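Local coordinates for endolysin (Clostridium phage phiCD27, PDB 3QAY), which probably cleaves the cell wall of Clostridium difficile as a zinc-dependent N-acetylmuramoyl-L-alanine amidase, at residues A[24-27]-A[28-31]; A[35-38]-A[39-43]; A[68-71]-A[72-76]; A[59-62]-A[63-66]; A[149-152]-A[153-156]. One frame throughout, in Å; residues are numbered along the deposited sequence.

Contact 1: A[24-27]-A[28-31]; sequences VVNE and YQYN. With ZN (zinc ion), chain E.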
# COMPACT_ATOMS: atom_id res chain seq x y z
N VAL A 24 -5.65 -14.80 7.85
CA VAL A 24 -6.84 -15.25 7.13
C VAL A 24 -6.71 -14.98 5.62
O VAL A 24 -7.40 -15.60 4.81
CB VAL A 24 -8.14 -14.64 7.70
CG1 VAL A 24 -8.29 -15.03 9.17
CG2 VAL A 24 -8.15 -13.12 7.53
N VAL A 25 -5.81 -14.07 5.25
CA VAL A 25 -5.41 -13.87 3.86
C VAL A 25 -3.91 -13.60 3.83
O VAL A 25 -3.35 -13.06 4.79
CB VAL A 25 -6.19 -12.70 3.21
CG1 VAL A 25 -5.84 -11.38 3.89
CG2 VAL A 25 -5.92 -12.66 1.69
N ASN A 26 -3.25 -13.99 2.74
CA ASN A 26 -1.84 -13.67 2.59
C ASN A 26 -1.70 -12.22 2.17
O ASN A 26 -2.36 -11.77 1.24
CB ASN A 26 -1.16 -14.60 1.58
CG ASN A 26 0.35 -14.43 1.57
OD1 ASN A 26 1.07 -15.03 2.38
ND2 ASN A 26 0.84 -13.62 0.65
N GLU A 27 -0.84 -11.49 2.87
CA GLU A 27 -0.65 -10.06 2.62
C GLU A 27 -0.15 -9.80 1.20
O GLU A 27 -0.74 -9.01 0.47
CB GLU A 27 0.33 -9.47 3.64
CG GLU A 27 0.83 -8.09 3.29
CD GLU A 27 1.81 -7.54 4.31
OE1 GLU A 27 2.23 -8.28 5.23
OE2 GLU A 27 2.16 -6.35 4.17
N TYR A 28 0.94 -10.47 0.82
CA TYR A 28 1.54 -10.27 -0.50
C TYR A 28 0.54 -10.54 -1.62
O TYR A 28 0.40 -9.72 -2.53
CB TYR A 28 2.77 -11.15 -0.67
CG TYR A 28 3.34 -11.17 -2.07
CD1 TYR A 28 4.17 -10.16 -2.53
CD2 TYR A 28 3.04 -12.22 -2.95
CE1 TYR A 28 4.70 -10.18 -3.82
CE2 TYR A 28 3.55 -12.24 -4.23
CZ TYR A 28 4.38 -11.23 -4.66
OH TYR A 28 4.89 -11.26 -5.94
N GLN A 29 -0.15 -11.68 -1.54
CA GLN A 29 -1.12 -12.08 -2.57
C GLN A 29 -2.27 -11.07 -2.67
O GLN A 29 -2.64 -10.68 -3.77
CB GLN A 29 -1.67 -13.49 -2.31
CG GLN A 29 -0.63 -14.62 -2.40
CD GLN A 29 -0.02 -14.81 -3.79
OE1 GLN A 29 -0.63 -14.46 -4.81
NE2 GLN A 29 1.19 -15.36 -3.84
N TYR A 30 -2.83 -10.66 -1.53
CA TYR A 30 -3.91 -9.66 -1.55
C TYR A 30 -3.47 -8.39 -2.27
O TYR A 30 -4.13 -7.92 -3.20
CB TYR A 30 -4.41 -9.29 -0.14
CG TYR A 30 -5.56 -8.30 -0.20
CD1 TYR A 30 -6.86 -8.74 -0.42
CD2 TYR A 30 -5.34 -6.93 -0.09
CE1 TYR A 30 -7.92 -7.85 -0.50
CE2 TYR A 30 -6.39 -6.02 -0.18
CZ TYR A 30 -7.68 -6.49 -0.38
OH TYR A 30 -8.73 -5.61 -0.47
N ASN A 31 -2.32 -7.86 -1.86
CA ASN A 31 -1.82 -6.61 -2.43
C ASN A 31 -1.34 -6.73 -3.88
O ASN A 31 -1.44 -5.77 -4.65
CB ASN A 31 -0.73 -6.01 -1.52
CG ASN A 31 -1.29 -5.47 -0.21
OD1 ASN A 31 -0.74 -5.70 0.87
ND2 ASN A 31 -2.40 -4.75 -0.30
ZN ZN E . 3.87 -5.60 5.10
O HOH W 1 5.92 -4.94 6.23
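E27 and N31 stand one turn apart at the start of helix 27-44, the amide of N31 lying across the side chain of E27 with OD1 3.7 Å from E27 CG and its plane steeply inclined to the carboxylate. N31 holds CG anti to its own carbonyl carbon (chi1 -71°), which keeps the amide beside the turn. E27 instead has CG anti to the backbone N (chi1 167°) and a chain extended beyond it, and this carries the carboxylate out to the zinc ion, which OE2 binds at 2.1 Å. H10 and H85 complete the protein ligands, and a water lies 2.4 Å from the zinc. E27 OE1 accepts from A21 N, while L86 N donates to OE2, the oxygen that also binds the metal.

N26 occupies the N-cap, where asparagine is a common residue. The backbone closes the turn through Y30 N to N26 O at 3.0 Å and N31 N to E27 O, a nearly straight bond (171°). Elsewhere, V25 CG2 rests against Y30 CB at 4.1 Å, two apolar groups where the loop meets the helix.

The chemistry implies a metal ligand whose orientation is set by the zinc, by bonds from A21 N and L86 N, and by the helical turn that carries it.

Contact 2: A[35-38]-A[39-43]; sequences APVL and ADTFR. With PO4 (phosphate ion), chain G.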
# COMPACT_ATOMS: atom_id res chain seq x y z
N ALA A 35 -3.19 -4.00 -6.23
CA ALA A 35 -2.35 -3.00 -6.90
C ALA A 35 -2.86 -2.57 -8.29
O ALA A 35 -3.00 -1.37 -8.53
CB ALA A 35 -0.89 -3.48 -6.98
N PRO A 36 -3.13 -3.53 -9.19
CA PRO A 36 -3.65 -3.19 -10.52
C PRO A 36 -5.05 -2.57 -10.52
O PRO A 36 -5.35 -1.75 -11.38
CB PRO A 36 -3.66 -4.53 -11.26
CG PRO A 36 -3.61 -5.56 -10.21
CD PRO A 36 -2.85 -4.97 -9.08
N VAL A 37 -5.89 -2.96 -9.57
CA VAL A 37 -7.21 -2.34 -9.41
C VAL A 37 -7.05 -0.88 -8.93
O VAL A 37 -7.74 0.03 -9.43
CB VAL A 37 -8.08 -3.13 -8.42
CG1 VAL A 37 -9.42 -2.42 -8.18
CG2 VAL A 37 -8.31 -4.55 -8.95
N LEU A 38 -6.14 -0.66 -7.98
CA LEU A 38 -5.84 0.69 -7.48
C LEU A 38 -5.31 1.59 -8.60
O LEU A 38 -5.73 2.73 -8.72
CB LEU A 38 -4.83 0.63 -6.33
CG LEU A 38 -4.43 1.95 -5.66
CD1 LEU A 38 -5.66 2.70 -5.14
CD2 LEU A 38 -3.43 1.72 -4.52
N ALA A 39 -4.38 1.06 -9.39
CA ALA A 39 -3.84 1.78 -10.55
C ALA A 39 -4.93 2.22 -11.52
O ALA A 39 -4.98 3.39 -11.92
CB ALA A 39 -2.80 0.92 -11.28
N ASP A 40 -5.82 1.30 -11.88
CA ASP A 40 -6.91 1.58 -12.80
C ASP A 40 -7.88 2.63 -12.25
O ASP A 40 -8.43 3.44 -13.01
CB ASP A 40 -7.69 0.30 -13.13
CG ASP A 40 -6.97 -0.59 -14.13
OD1 ASP A 40 -6.00 -0.14 -14.77
OD2 ASP A 40 -7.40 -1.75 -14.28
N THR A 41 -8.09 2.62 -10.94
CA THR A 41 -8.95 3.62 -10.31
C THR A 41 -8.33 5.02 -10.44
O THR A 41 -9.03 5.98 -10.76
CB THR A 41 -9.25 3.25 -8.84
OG1 THR A 41 -9.74 1.91 -8.79
CG2 THR A 41 -10.29 4.19 -8.26
N PHE A 42 -7.02 5.12 -10.21
CA PHE A 42 -6.30 6.37 -10.46
C PHE A 42 -6.36 6.76 -11.93
O PHE A 42 -6.55 7.93 -12.25
CB PHE A 42 -4.82 6.27 -10.05
CG PHE A 42 -4.58 6.53 -8.59
CD1 PHE A 42 -4.77 7.79 -8.05
CD2 PHE A 42 -4.11 5.51 -7.76
CE1 PHE A 42 -4.54 8.04 -6.72
CE2 PHE A 42 -3.87 5.75 -6.42
CZ PHE A 42 -4.08 7.02 -5.89
N ARG A 43 -6.19 5.79 -12.82
CA ARG A 43 -6.14 6.06 -14.26
C ARG A 43 -7.45 6.63 -14.79
O ARG A 43 -7.45 7.52 -15.65
CB ARG A 43 -5.75 4.80 -15.03
CG ARG A 43 -4.30 4.38 -14.83
CD ARG A 43 -3.97 3.11 -15.60
NE ARG A 43 -2.61 2.65 -15.30
CZ ARG A 43 -2.28 1.42 -14.91
NH1 ARG A 43 -3.18 0.46 -14.79
NH2 ARG A 43 -1.00 1.14 -14.67
P PO4 G . 1.56 -1.25 -14.88
O1 PO4 G . 1.94 -2.70 -14.97
O2 PO4 G . 0.36 -1.13 -13.97
O3 PO4 G . 2.72 -0.44 -14.36
O4 PO4 G . 1.21 -0.72 -16.25
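The guanidinium of R43 has the methyl of A39 on one face, A39 CB lying 3.4 Å above its plane, while D40 OD1 and a phosphate oxygen sit at its edge, in plane. At the second flat group, the ring of F42, L38 CD1 touches F42 CE2 at 3.8 Å. Both belong to helix 27-44, the crossover helix of a beta-alpha-beta unit that links the parallel strands 3-8 and 48-52.

Two sides of the helix differ in chemistry. L38 and F42, one turn apart, lie side by side and point the same way, toward the sheet, where L38 meets I6 and L84 and F42 meets I4, I82 and V49; L38 and T41 also touch V171 of helix 152-175. Branched aliphatic and aromatic residues suit such a buried side, and the small A35 and A39 let the helix lie close to strand 48-52.

On the exposed side R43 extends from CG to NE, which brings NH1 within 2.9 Å of D40 OD1 in a salt bridge, on the anti side of that oxygen and 32° out of the carboxylate plane. NH2 gives one hydrogen bond to V49 O and another to O2 of a phosphate ion, probably from the crystallisation liquor and also bound by V51 N.

P36 has no N-H to offer the preceding turn, and the helix is kinked there, yet its carbonyl still accepts from D40 N. T41 places OG1 anti to its own carbonyl carbon (chi1 -52°), where V37 O takes two bonds from opposite faces of its plane: T41 N at 3.0 Å and T41 OG1 at 2.8 Å.

Contact 3: A[68-71]-A[72-76]; sequences YKIP and RVNSG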
# COMPACT_ATOMS: atom_id res chain seq x y z
N TYR A 68 15.81 -3.89 -5.40
CA TYR A 68 14.96 -3.93 -6.58
C TYR A 68 14.08 -2.68 -6.69
O TYR A 68 14.02 -2.05 -7.74
CB TYR A 68 14.08 -5.18 -6.57
CG TYR A 68 13.18 -5.31 -7.78
CD1 TYR A 68 13.67 -5.75 -9.00
CD2 TYR A 68 11.83 -4.96 -7.70
CE1 TYR A 68 12.85 -5.86 -10.11
CE2 TYR A 68 11.00 -5.07 -8.81
CZ TYR A 68 11.51 -5.51 -10.00
OH TYR A 68 10.69 -5.61 -11.09
N LYS A 69 13.40 -2.33 -5.60
CA LYS A 69 12.39 -1.27 -5.64
C LYS A 69 12.97 0.14 -5.77
O LYS A 69 12.56 0.90 -6.64
CB LYS A 69 11.47 -1.35 -4.41
CG LYS A 69 10.48 -2.51 -4.47
CD LYS A 69 9.53 -2.53 -3.28
CE LYS A 69 10.27 -2.74 -1.97
NZ LYS A 69 9.36 -2.95 -0.82
N ILE A 70 13.95 0.47 -4.93
CA ILE A 70 14.46 1.85 -4.83
C ILE A 70 14.97 2.51 -6.14
O ILE A 70 14.60 3.65 -6.43
CB ILE A 70 15.53 1.96 -3.70
CG1 ILE A 70 14.87 1.86 -2.33
CG2 ILE A 70 16.33 3.28 -3.80
CD1 ILE A 70 13.78 2.91 -2.07
N PRO A 71 15.81 1.80 -6.92
CA PRO A 71 16.25 2.38 -8.20
C PRO A 71 15.09 2.64 -9.18
O PRO A 71 15.09 3.64 -9.91
CB PRO A 71 17.21 1.31 -8.76
CG PRO A 71 17.64 0.51 -7.57
CD PRO A 71 16.46 0.51 -6.64
N ARG A 72 14.11 1.74 -9.19
CA ARG A 72 12.94 1.85 -10.07
C ARG A 72 12.01 2.96 -9.62
O ARG A 72 11.50 3.73 -10.44
CB ARG A 72 12.20 0.51 -10.16
CG ARG A 72 12.99 -0.53 -10.94
CD ARG A 72 12.37 -1.92 -10.89
NE ARG A 72 13.02 -2.79 -11.87
CZ ARG A 72 14.23 -3.34 -11.74
NH1 ARG A 72 14.96 -3.13 -10.64
NH2 ARG A 72 14.72 -4.11 -12.70
N VAL A 73 11.77 3.05 -8.31
CA VAL A 73 11.02 4.18 -7.76
C VAL A 73 11.69 5.51 -8.11
O VAL A 73 11.03 6.47 -8.52
CB VAL A 73 10.86 4.06 -6.22
CG1 VAL A 73 10.32 5.36 -5.64
CG2 VAL A 73 9.94 2.90 -5.86
N ASN A 74 13.02 5.56 -7.99
CA ASN A 74 13.75 6.81 -8.17
C ASN A 74 14.11 7.17 -9.61
O ASN A 74 14.60 8.27 -9.86
CB ASN A 74 15.00 6.78 -7.29
CG ASN A 74 14.67 6.86 -5.81
OD1 ASN A 74 13.65 7.45 -5.42
ND2 ASN A 74 15.52 6.26 -4.98
N SER A 75 13.87 6.26 -10.55
CA SER A 75 14.16 6.52 -11.97
C SER A 75 12.91 6.91 -12.78
O SER A 75 13.02 7.32 -13.94
CB SER A 75 14.81 5.30 -12.61
OG SER A 75 13.93 4.19 -12.60
N GLY A 76 11.73 6.80 -12.17
CA GLY A 76 10.48 7.02 -12.89
C GLY A 76 9.90 8.42 -12.86
O GLY A 76 8.88 8.67 -13.50
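Y68 and R72 make a cation-pi stack one turn apart on helix 64-75, which follows strand 48-52 and leads to strand 80-87. The guanidinium lies flat on the phenol ring, the centres 4.0 Å apart and the planes only 17° from parallel. Y68 CE1 stands over the middle of the guanidinium, while R72 CD lies over one face of the Y68 ring, offset toward its rim, a CH-pi contact.

Torsions on both residues bring this about. Y68 holds its ring anti to the backbone N (chi1 -179°), and the chain of R72, extended from CG to NE, is long enough to lay its flat end on that ring. A long chain ending in a flat cation suits a partly exposed tyrosine. R72 NH1 then donates to Y68 O at 3.2 Å, in the carbonyl plane and on a lone pair, which, with the stack, limits the rotation of the guanidinium.

The helix is that of another beta-alpha-beta crossover, between parallel strands of the mixed sheet. V73 faces strand 3-8, against C5 and T7, and K69, also directed inward, is bound by a salt bridge to E83 and a hydrogen bond to Y132. V73 N closes onto K69 O at 2.8 Å in a nearly straight bond.

Near the C-terminal end, I70 and N74 lie side by side, N74 ND2 3.3 Å from I70 CG2; the amide of N74 is held by K138 N and S136 O. P71 exposes its ring to solvent and, lacking an N-H, kinks the helix. S75 OG donates to P71 O at 3.0 Å.

Contact 4: A[59-62]-A[63-66]; sequences FKTK and NEEK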
# COMPACT_ATOMS: atom_id res chain seq x y z
N PHE A 59 14.75 -13.80 -5.57
CA PHE A 59 15.57 -13.32 -4.45
C PHE A 59 16.04 -14.42 -3.51
O PHE A 59 15.28 -15.32 -3.15
CB PHE A 59 14.81 -12.29 -3.61
CG PHE A 59 14.36 -11.07 -4.36
CD1 PHE A 59 14.96 -10.68 -5.56
CD2 PHE A 59 13.33 -10.29 -3.85
CE1 PHE A 59 14.53 -9.54 -6.23
CE2 PHE A 59 12.90 -9.15 -4.52
CZ PHE A 59 13.50 -8.78 -5.71
N LYS A 60 17.30 -14.31 -3.09
CA LYS A 60 17.88 -15.17 -2.07
C LYS A 60 17.41 -14.74 -0.68
O LYS A 60 17.07 -15.59 0.15
CB LYS A 60 19.41 -15.14 -2.13
CG LYS A 60 20.00 -15.62 -3.46
CD LYS A 60 21.53 -15.76 -3.40
CE LYS A 60 22.09 -16.55 -4.59
NZ LYS A 60 23.53 -16.90 -4.41
N THR A 61 17.40 -13.43 -0.43
CA THR A 61 16.91 -12.89 0.85
C THR A 61 15.96 -11.72 0.63
O THR A 61 15.89 -11.17 -0.47
CB THR A 61 18.07 -12.40 1.75
OG1 THR A 61 18.64 -11.19 1.21
CG2 THR A 61 19.16 -13.47 1.87
N LYS A 62 15.24 -11.35 1.69
CA LYS A 62 14.37 -10.18 1.67
C LYS A 62 15.14 -8.87 1.43
O LYS A 62 14.55 -7.86 1.06
CB LYS A 62 13.56 -10.08 2.97
CG LYS A 62 14.38 -9.74 4.21
CD LYS A 62 13.49 -9.30 5.37
CE LYS A 62 14.31 -8.65 6.49
NZ LYS A 62 13.57 -8.58 7.78
N ASN A 63 16.45 -8.89 1.65
CA ASN A 63 17.27 -7.70 1.46
C ASN A 63 17.23 -7.18 0.02
O ASN A 63 17.42 -5.99 -0.22
CB ASN A 63 18.72 -7.96 1.90
CG ASN A 63 18.83 -8.23 3.39
OD1 ASN A 63 19.46 -9.21 3.81
ND2 ASN A 63 18.22 -7.37 4.20
N GLU A 64 16.95 -8.08 -0.93
CA GLU A 64 16.87 -7.70 -2.34
C GLU A 64 15.59 -6.91 -2.72
O GLU A 64 15.51 -6.37 -3.83
CB GLU A 64 17.02 -8.95 -3.21
CG GLU A 64 18.40 -9.63 -3.07
CD GLU A 64 18.47 -10.99 -3.73
OE1 GLU A 64 18.27 -11.08 -4.96
OE2 GLU A 64 18.75 -11.98 -3.02
N GLU A 65 14.61 -6.84 -1.82
CA GLU A 65 13.39 -6.06 -2.08
C GLU A 65 13.72 -4.56 -2.20
O GLU A 65 13.23 -3.88 -3.11
CB GLU A 65 12.34 -6.30 -0.98
CG GLU A 65 11.80 -7.73 -0.93
CD GLU A 65 10.95 -8.02 0.32
OE1 GLU A 65 10.64 -7.09 1.09
OE2 GLU A 65 10.60 -9.20 0.52
N LYS A 66 14.55 -4.07 -1.28
CA LYS A 66 15.04 -2.70 -1.32
C LYS A 66 15.83 -2.42 -2.60
O LYS A 66 15.53 -1.47 -3.32
CB LYS A 66 15.91 -2.42 -0.09
CG LYS A 66 16.49 -1.01 -0.02
CD LYS A 66 17.22 -0.76 1.29
CE LYS A 66 17.75 0.66 1.37
NZ LYS A 66 18.37 0.97 2.68
O HOH W 2 14.65 -5.21 1.41
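A capping box opens helix 64-75, formed by T61 and E64 across a type I beta turn. The T61 hydroxyl lies between its own backbone N and carbonyl carbon (chi1 72°), from where OG1 accepts from N63 N at 3.2 Å. The classic box would use the N-H of the third residue after the cap, but here E64 N goes to the backbone T61 O instead. In return E64 sends its carboxylate back to the loop: OE2 takes T61 N at 3.3 Å and, more closely, K60 N at 2.7 Å. Both N-H groups come from the same face of the carboxylate plane, well above it, so one oxygen gathers two backbone donors. Glutamate, long enough to reach back with its chain extended, suits the third place after the threonine.

E65 N bonds to K62 O, and a water carries the pattern onward, donating to K62 O and accepting from K66 N.

The aliphatic part of E64 has its own partner. E64 CB sits over one face of the F59 ring, 3.7 Å from its centroid, a CH-pi contact where the loop meets the first turn. F59 is buried and also meets S11, L13 and C54, surroundings that suit an aromatic. E65 crosses the ring with its CG at 4.0 Å from F59 CE2, while its OE2 accepts from T19 and S11.

Such reciprocal side-chain-to-backbone bonding is the mark of a capping box at a helix N-terminus.

Contact 5: A[149-152]-A[153-156]; sequences CDNK and EDYD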
# COMPACT_ATOMS: atom_id res chain seq x y z
N CYS A 149 -4.42 -8.52 8.01
CA CYS A 149 -4.55 -9.80 7.30
C CYS A 149 -4.81 -10.98 8.25
O CYS A 149 -5.10 -12.08 7.78
CB CYS A 149 -3.31 -10.06 6.46
SG CYS A 149 -1.89 -10.63 7.41
N ASP A 150 -4.71 -10.75 9.56
CA ASP A 150 -4.94 -11.80 10.56
C ASP A 150 -6.21 -11.56 11.38
O ASP A 150 -6.40 -12.17 12.43
CB ASP A 150 -3.71 -11.96 11.47
CG ASP A 150 -3.41 -10.70 12.27
OD1 ASP A 150 -3.97 -9.62 11.97
OD2 ASP A 150 -2.59 -10.79 13.22
N ASN A 151 -7.08 -10.68 10.89
CA ASN A 151 -8.35 -10.36 11.54
C ASN A 151 -9.52 -10.66 10.60
O ASN A 151 -9.69 -9.99 9.58
CB ASN A 151 -8.37 -8.89 11.99
CG ASN A 151 -9.64 -8.54 12.77
OD1 ASN A 151 -10.71 -8.38 12.19
ND2 ASN A 151 -9.52 -8.42 14.09
N LYS A 152 -10.31 -11.68 10.94
CA LYS A 152 -11.44 -12.13 10.12
C LYS A 152 -12.37 -11.00 9.73
O LYS A 152 -12.75 -10.86 8.57
CB LYS A 152 -12.27 -13.17 10.88
CG LYS A 152 -11.61 -14.53 11.05
CD LYS A 152 -11.76 -15.39 9.80
CE LYS A 152 -11.61 -16.87 10.13
NZ LYS A 152 -10.40 -17.14 10.95
N GLU A 153 -12.75 -10.22 10.73
CA GLU A 153 -13.75 -9.17 10.57
C GLU A 153 -13.27 -8.12 9.56
O GLU A 153 -14.02 -7.71 8.69
CB GLU A 153 -14.08 -8.52 11.93
CG GLU A 153 -14.88 -9.42 12.90
CD GLU A 153 -14.15 -10.68 13.36
OE1 GLU A 153 -12.89 -10.67 13.46
OE2 GLU A 153 -14.83 -11.69 13.64
N ASP A 154 -12.00 -7.72 9.68
CA ASP A 154 -11.38 -6.81 8.71
C ASP A 154 -11.42 -7.39 7.30
O ASP A 154 -11.80 -6.69 6.35
CB ASP A 154 -9.91 -6.51 9.06
CG ASP A 154 -9.74 -5.27 9.93
OD1 ASP A 154 -10.73 -4.73 10.45
OD2 ASP A 154 -8.59 -4.83 10.10
N TYR A 155 -11.02 -8.64 7.15
CA TYR A 155 -10.98 -9.27 5.83
C TYR A 155 -12.39 -9.47 5.24
O TYR A 155 -12.58 -9.33 4.02
CB TYR A 155 -10.22 -10.60 5.88
CG TYR A 155 -10.00 -11.26 4.53
CD1 TYR A 155 -9.60 -10.52 3.42
CD2 TYR A 155 -10.17 -12.63 4.37
CE1 TYR A 155 -9.39 -11.14 2.19
CE2 TYR A 155 -9.95 -13.25 3.15
CZ TYR A 155 -9.57 -12.50 2.06
OH TYR A 155 -9.37 -13.12 0.86
N ASP A 156 -13.36 -9.77 6.09
CA ASP A 156 -14.76 -9.84 5.66
C ASP A 156 -15.24 -8.48 5.13
O ASP A 156 -15.96 -8.43 4.14
CB ASP A 156 -15.67 -10.31 6.81
CG ASP A 156 -15.51 -11.78 7.13
OD1 ASP A 156 -14.96 -12.53 6.29
OD2 ASP A 156 -15.94 -12.20 8.22
O HOH W 3 -12.22 -8.28 14.97
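N151 OD1 accepts a hydrogen bond from D154 N at 2.9 Å, the donor lying in the plane of the amide carbonyl, and so N151 caps the start of helix 152-175. With CG anti to the backbone N (chi1 -176°), the amide is swung over the opening turn, whose early N-H groups have no preceding carbonyl to meet; an asparagine, with a short chain and an acceptor, suits that task. The backbone then takes over: Y155 N binds N151 O at 3.1 Å and D156 N binds K152 O at 2.8 Å.

A water-mediated link joins the other end of the amide to the helix. N151 ND2 donates to a water at 2.8 Å, and that water donates to E153 OE1 at 2.9 Å. The amide and the carboxylate stand nearly at right angles, 79° apart. ND2 also makes a weak bond to G91 O.

Packing is lighter: D154 CB lies 4.1 Å from N151 CB, and the carboxylate of D154 turns to G95 N and F148 N.

The chemistry implies a helix start held by an amide and a water, to which the negative charges of E153 and D154 may add through a favourable interaction with the helix dipole.

In the fold
Contacts 1 and 2 share helix 27-44, with centres about 17 Å apart: one stands at the zinc, the other farther along the helix, where the side chain of A35 is about 13 Å from the metal. Contacts 3 and 4 share helix 64-75 and touch, Y68 CB lying 3.7 Å from F59 CZ. The side chains of E65 and K69 are about 8 and 9 Å from the zinc. Contact 5 meets contact 1 directly, centres about 11 Å apart: V25 CG2 packs on Y155 OH at 3.6 Å, and V25 N probably bonds to C149 O. Contacts 3 and 5 lie on opposite sides of the chain's centre, their centres about 32 Å apart.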